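Local coordinates for AOC_like domain-containing protein (Frankia sp. Cc1.17, PDB 7DVI) that catalyses, as AbnU, exo-selective intermolecular Diels-Alder reactions, is built on an allene oxide cyclase-like barrel and is probably classed with the isomerases, at residues T84-D89 against V114-V119; E88-F91 against I96-A99. All coordinates share one frame; numbering follows the deposited sequence. Where two conformers were deposited one is given.

Interaction 1 of 2, residues T84-D89 against V114-V119; sequences TYYSED and VGYPAV. With EDO (1,2-ethanediol), chain R.
Tyr116 reaches across the interior of the eight-stranded antiparallel barrel to meet Tyr86 and Glu88, two strands away: residues 84-89 and 114-119 are both neighbours of strand 95-104 in the sheet. Tyr116 CG sits between the backbone N and the carbonyl carbon at chi1 32°, off the usual staggered value, and the ring runs from its own strand straight at the other, leaving the phenol oxygen beside the Tyr86 stem. Tyr116 and Tyr86 cross at about a right angle as side chains, yet their ring planes differ by only 16°. The rings are slid so far apart, with centroids 5.7 Å from each other, that they barely overlap; the close touch is instead Tyr86 CB on Tyr116 CE2 at 3.5 Å. The Tyr86 ring leads away from Tyr116 and lies against Tyr71 and, edge-to-face, Trp134. Tyr86 OH lies 2.4 Å from O1 of a bound 1,2-ethanediol, probably a crystallisation additive; this is too short to be taken at face value. Glu88 extends beyond CG to bring its carboxylate to the edge of the Tyr116 ring, the two planes 48° apart. Arg132 forms a salt bridge with OE2, while Thr67 binds OE1, so both oxygens of this buried acid have partners that should hold its rotation. The Tyr116 hydroxyl donates to the same OE2 from above the carboxylate plane, with OH 2.7 Å from Glu88 OE2.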
loop_
_atom_site.group_PDB
_atom_site.type_symbol
_atom_site.label_atom_id
_atom_site.label_comp_id
_atom_site.label_asym_id
_atom_site.label_seq_id
_atom_site.Cartn_x
_atom_site.Cartn_y
_atom_site.Cartn_z
ATOM N N THR A 84 8.895 7.503 1.920
ATOM C CA THR A 84 8.095 8.601 2.478
ATOM C C THR A 84 6.619 8.152 2.456
ATOM O O THR A 84 6.140 7.730 1.377
ATOM C CB THR A 84 8.373 9.870 1.653
ATOM O OG1 THR A 84 9.784 10.110 1.643
ATOM C CG2 THR A 84 7.716 11.097 2.228
ATOM N N TYR A 85 5.935 8.295 3.586
ATOM C CA TYR A 85 4.529 7.843 3.733
ATOM C C TYR A 85 3.614 9.044 3.723
ATOM O O TYR A 85 3.725 9.883 4.632
ATOM C CB TYR A 85 4.333 6.984 4.973
ATOM C CG TYR A 85 3.079 6.142 4.873
ATOM C CD1 TYR A 85 3.112 4.941 4.194
ATOM C CD2 TYR A 85 1.856 6.607 5.347
ATOM C CE1 TYR A 85 1.978 4.164 4.064
ATOM C CE2 TYR A 85 0.708 5.828 5.239
ATOM C CZ TYR A 85 0.775 4.613 4.583
ATOM O OH TYR A 85 -0.341 3.845 4.412
ATOM N N TYR A 86 2.708 9.056 2.737
ATOM C CA TYR A 86 1.710 10.114 2.496
ATOM C C TYR A 86 0.313 9.592 2.901
ATOM O O TYR A 86 -0.022 8.393 2.690
ATOM C CB TYR A 86 1.669 10.484 1.014
ATOM C CG TYR A 86 2.839 11.276 0.530
ATOM C CD1 TYR A 86 4.023 10.640 0.180
ATOM C CD2 TYR A 86 2.759 12.657 0.375
ATOM C CE1 TYR A 86 5.118 11.362 -0.257
ATOM C CE2 TYR A 86 3.849 13.382 -0.115
ATOM C CZ TYR A 86 5.037 12.735 -0.383
ATOM O OH TYR A 86 6.121 13.435 -0.831
ATOM N N SER A 87 -0.457 10.471 3.505
ATOM C CA SER A 87 -1.885 10.263 3.836
ATOM C C SER A 87 -2.650 11.548 3.551
ATOM O O SER A 87 -2.230 12.608 4.109
ATOM C CB SER A 87 -2.047 9.882 5.268
ATOM O OG SER A 87 -3.295 9.268 5.456
ATOM N N GLU A 88 -3.755 11.442 2.818
ATOM C CA GLU A 88 -4.564 12.629 2.523
ATOM C C GLU A 88 -6.052 12.270 2.302
ATOM O O GLU A 88 -6.383 11.125 1.955
ATOM C CB GLU A 88 -4.019 13.343 1.289
ATOM C CG GLU A 88 -4.111 12.553 0.043
ATOM C CD GLU A 88 -3.271 13.084 -1.087
ATOM O OE1 GLU A 88 -3.258 14.344 -1.277
ATOM O OE2 GLU A 88 -2.756 12.225 -1.845
ATOM N N ASP A 89 -6.858 13.307 2.345
ATOM C CA ASP A 89 -8.300 13.256 1.970
ATOM C C ASP A 89 -8.570 14.330 0.905
ATOM O O ASP A 89 -8.224 15.504 1.147
ATOM C CB ASP A 89 -9.122 13.398 3.227
ATOM C CG ASP A 89 -8.779 12.310 4.226
ATOM O OD1 ASP A 89 -9.055 11.151 3.918
ATOM O OD2 ASP A 89 -8.191 12.645 5.279
ATOM N N VAL A 114 4.843 9.820 -9.000
ATOM C CA VAL A 114 4.652 8.994 -7.783
ATOM C C VAL A 114 3.154 8.793 -7.576
ATOM O O VAL A 114 2.344 9.493 -8.206
ATOM C CB VAL A 114 5.323 9.661 -6.571
ATOM C CG1 VAL A 114 6.830 9.849 -6.796
ATOM C CG2 VAL A 114 4.665 10.978 -6.185
ATOM N N GLY A 115 2.804 7.886 -6.684
ATOM C CA GLY A 115 1.445 7.835 -6.108
ATOM C C GLY A 115 1.222 6.567 -5.321
ATOM O O GLY A 115 2.199 5.796 -5.075
ATOM N N TYR A 116 -0.036 6.339 -4.936
ATOM C CA TYR A 116 -0.375 5.282 -3.959
ATOM C C TYR A 116 -1.887 5.028 -3.995
ATOM O O TYR A 116 -2.656 5.781 -4.618
ATOM C CB TYR A 116 0.068 5.733 -2.566
ATOM C CG TYR A 116 -0.023 7.225 -2.360
ATOM C CD1 TYR A 116 -1.221 7.874 -2.139
ATOM C CD2 TYR A 116 1.123 8.007 -2.413
ATOM C CE1 TYR A 116 -1.276 9.254 -2.000
ATOM C CE2 TYR A 116 1.076 9.375 -2.296
ATOM C CZ TYR A 116 -0.127 10.022 -2.107
ATOM O OH TYR A 116 -0.138 11.400 -1.960
ATOM N N PRO A 117 -2.319 3.936 -3.348
ATOM C CA PRO A 117 -3.724 3.539 -3.374
ATOM C C PRO A 117 -4.675 4.611 -2.831
ATOM O O PRO A 117 -4.361 5.363 -1.931
ATOM C CB PRO A 117 -3.767 2.254 -2.526
ATOM C CG PRO A 117 -2.341 1.716 -2.639
ATOM C CD PRO A 117 -1.466 2.944 -2.660
ATOM N N ALA A 118 -5.883 4.555 -3.389
ATOM C CA ALA A 118 -6.989 5.458 -3.081
ATOM C C ALA A 118 -8.294 4.645 -3.053
ATOM O O ALA A 118 -8.414 3.671 -3.807
ATOM C CB ALA A 118 -7.017 6.546 -4.115
ATOM N N VAL A 119 -9.190 5.038 -2.166
ATOM C CA VAL A 119 -10.514 4.381 -1.990
ATOM C C VAL A 119 -11.569 5.481 -1.971
ATOM O O VAL A 119 -11.400 6.512 -1.269
ATOM C CB VAL A 119 -10.580 3.497 -0.722
ATOM C CG1 VAL A 119 -10.290 4.266 0.553
ATOM C CG2 VAL A 119 -11.939 2.793 -0.615
HETATM C C1 EDO R . 5.492 16.947 -0.664
HETATM O O1 EDO R . 5.817 15.785 -1.356
HETATM C C2 EDO R . 4.150 17.453 -1.050
HETATM O O2 EDO R . 3.937 18.826 -0.718
#

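Interaction 2 of 2, residues E88-F91 against I96-A99; sequences EDLF and IIHA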
loop_
_atom_site.group_PDB
_atom_site.type_symbol
_atom_site.label_atom_id
_atom_site.label_comp_id
_atom_site.label_asym_id
_atom_site.label_seq_id
_atom_site.Cartn_x
_atom_site.Cartn_y
_atom_site.Cartn_z
ATOM N N GLU A 88 -3.755 11.442 2.818
ATOM C CA GLU A 88 -4.564 12.629 2.523
ATOM C C GLU A 88 -6.052 12.270 2.302
ATOM O O GLU A 88 -6.383 11.125 1.955
ATOM C CB GLU A 88 -4.019 13.343 1.289
ATOM C CG GLU A 88 -4.111 12.553 0.043
ATOM C CD GLU A 88 -3.271 13.084 -1.087
ATOM O OE1 GLU A 88 -3.258 14.344 -1.277
ATOM O OE2 GLU A 88 -2.756 12.225 -1.845
ATOM N N ASP A 89 -6.858 13.307 2.345
ATOM C CA ASP A 89 -8.300 13.256 1.970
ATOM C C ASP A 89 -8.570 14.330 0.905
ATOM O O ASP A 89 -8.224 15.504 1.147
ATOM C CB ASP A 89 -9.122 13.398 3.227
ATOM C CG ASP A 89 -8.779 12.310 4.226
ATOM O OD1 ASP A 89 -9.055 11.151 3.918
ATOM O OD2 ASP A 89 -8.191 12.645 5.279
ATOM N N LEU A 90 -9.166 13.905 -0.211
ATOM C CA LEU A 90 -9.550 14.751 -1.365
ATOM C C LEU A 90 -11.070 14.950 -1.331
ATOM O O LEU A 90 -11.814 13.936 -1.206
ATOM C CB LEU A 90 -9.072 14.067 -2.637
ATOM C CG LEU A 90 -7.560 13.801 -2.681
ATOM C CD1 LEU A 90 -7.250 12.344 -2.354
ATOM C CD2 LEU A 90 -6.970 14.156 -4.038
ATOM N N PHE A 91 -11.476 16.214 -1.253
ATOM C CA PHE A 91 -12.890 16.664 -1.219
ATOM C C PHE A 91 -13.164 17.305 -2.581
ATOM O O PHE A 91 -12.631 18.392 -2.842
ATOM C CB PHE A 91 -13.041 17.616 -0.041
ATOM C CG PHE A 91 -12.902 16.925 1.286
ATOM C CD1 PHE A 91 -13.997 16.355 1.916
ATOM C CD2 PHE A 91 -11.644 16.821 1.890
ATOM C CE1 PHE A 91 -13.865 15.717 3.139
ATOM C CE2 PHE A 91 -11.513 16.215 3.125
ATOM C CZ PHE A 91 -12.611 15.631 3.736
ATOM N N ILE A 96 -15.657 12.132 -2.510
ATOM C CA ILE A 96 -14.582 12.208 -1.460
ATOM C C ILE A 96 -13.757 10.944 -1.599
ATOM O O ILE A 96 -14.346 9.897 -1.851
ATOM C CB ILE A 96 -15.142 12.380 -0.041
ATOM C CG1 ILE A 96 -15.923 13.697 0.085
ATOM C CG2 ILE A 96 -14.037 12.299 1.032
ATOM C CD1 ILE A 96 -16.673 13.847 1.399
ATOM N N ILE A 97 -12.424 11.087 -1.479
ATOM C CA ILE A 97 -11.431 9.993 -1.654
ATOM C C ILE A 97 -10.431 10.058 -0.481
ATOM O O ILE A 97 -10.000 11.180 -0.113
ATOM C CB ILE A 97 -10.700 10.112 -2.994
ATOM C CG1 ILE A 97 -11.659 9.986 -4.176
ATOM C CG2 ILE A 97 -9.541 9.105 -3.091
ATOM C CD1 ILE A 97 -11.059 10.446 -5.481
ATOM N N HIS A 98 -10.128 8.900 0.095
ATOM C CA HIS A 98 -8.984 8.745 1.031
ATOM C C HIS A 98 -7.846 8.071 0.280
ATOM O O HIS A 98 -8.067 7.028 -0.362
ATOM C CB HIS A 98 -9.359 7.994 2.315
ATOM C CG HIS A 98 -8.161 7.786 3.165
ATOM N ND1 HIS A 98 -7.542 8.840 3.762
ATOM C CD2 HIS A 98 -7.388 6.692 3.381
ATOM C CE1 HIS A 98 -6.454 8.410 4.389
ATOM N NE2 HIS A 98 -6.339 7.090 4.169
ATOM N N ALA A 99 -6.632 8.657 0.352
ATOM C CA ALA A 99 -5.461 8.097 -0.341
ATOM C C ALA A 99 -4.247 8.117 0.627
ATOM O O ALA A 99 -4.133 9.046 1.437
ATOM C CB ALA A 99 -5.197 8.857 -1.628
#
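The β-hairpin formed by strands 82-92 and 95-104 joins Glu88-Phe91 to Ile96-Ala99, its two strands running antiparallel. Glu88 with Ala99 and Leu90 with Ile97 are the hydrogen-bonded pairs, each closed by two backbone bonds; Leu90 N, for instance, lies 2.9 Å from Ile97 O. Asp89 with His98 and Phe91 with Ile96 are the non-hydrogen-bonded pairs, and their side chains share one face of the sheet. There His98 ND1 donates to Asp89 OD1 over 2.8 Å, with the angle at the hydrogen 156°. The oxygen lies close to the imidazole plane, at the ring edge, but the donor stands 35° out of the carboxylate plane. The chi1 of His98, 176°, turns the ring away from its own backbone N and sets ND1 beside the neighbouring strand; Glu100 binds NE2 of His98, so both ring nitrogens are engaged. These strands are adjacent staves of the closed barrel, and the face carrying Glu88, Leu90, Ile97 and Ala99 is the buried one. On it Leu90 CD1 rests 4.0 Å from Ile97 CG2 and 4.1 Å from Ala99 CB, while Ala118 of the next strand touches both Ile97 and Ala99. Toward the hairpin turn, on the Asp89 face, the Phe91 ring meets the end of the Ile96 chain, CD1 of Phe91 lying 3.7 Å from CD1 of Ile96.

Strand 82-92 serves both contacts; residues 88-89 lie in both ranges, but only Glu88 makes contacts in both. Interaction 1 is wholly buried and spans the barrel interior between strands that are not adjacent, so side chains alone carry it: one hydroxyl-carboxylate bond and near-parallel tyrosine rings slid past each other, touching through the Tyr86 CB. Interaction 2 joins sheet neighbours, is only partly buried, and rests mainly on paired backbone bonds, with an apolar inner face and a more exposed outer face bearing a histidine-carboxylate pair. Strand 95-104 lies between the two strands of interaction 1 in the sheet: Val119 N is 2.9 Å from His98 O, a probable hydrogen bond, and Pro117 O packs on Ala99 CB at 3.6 Å.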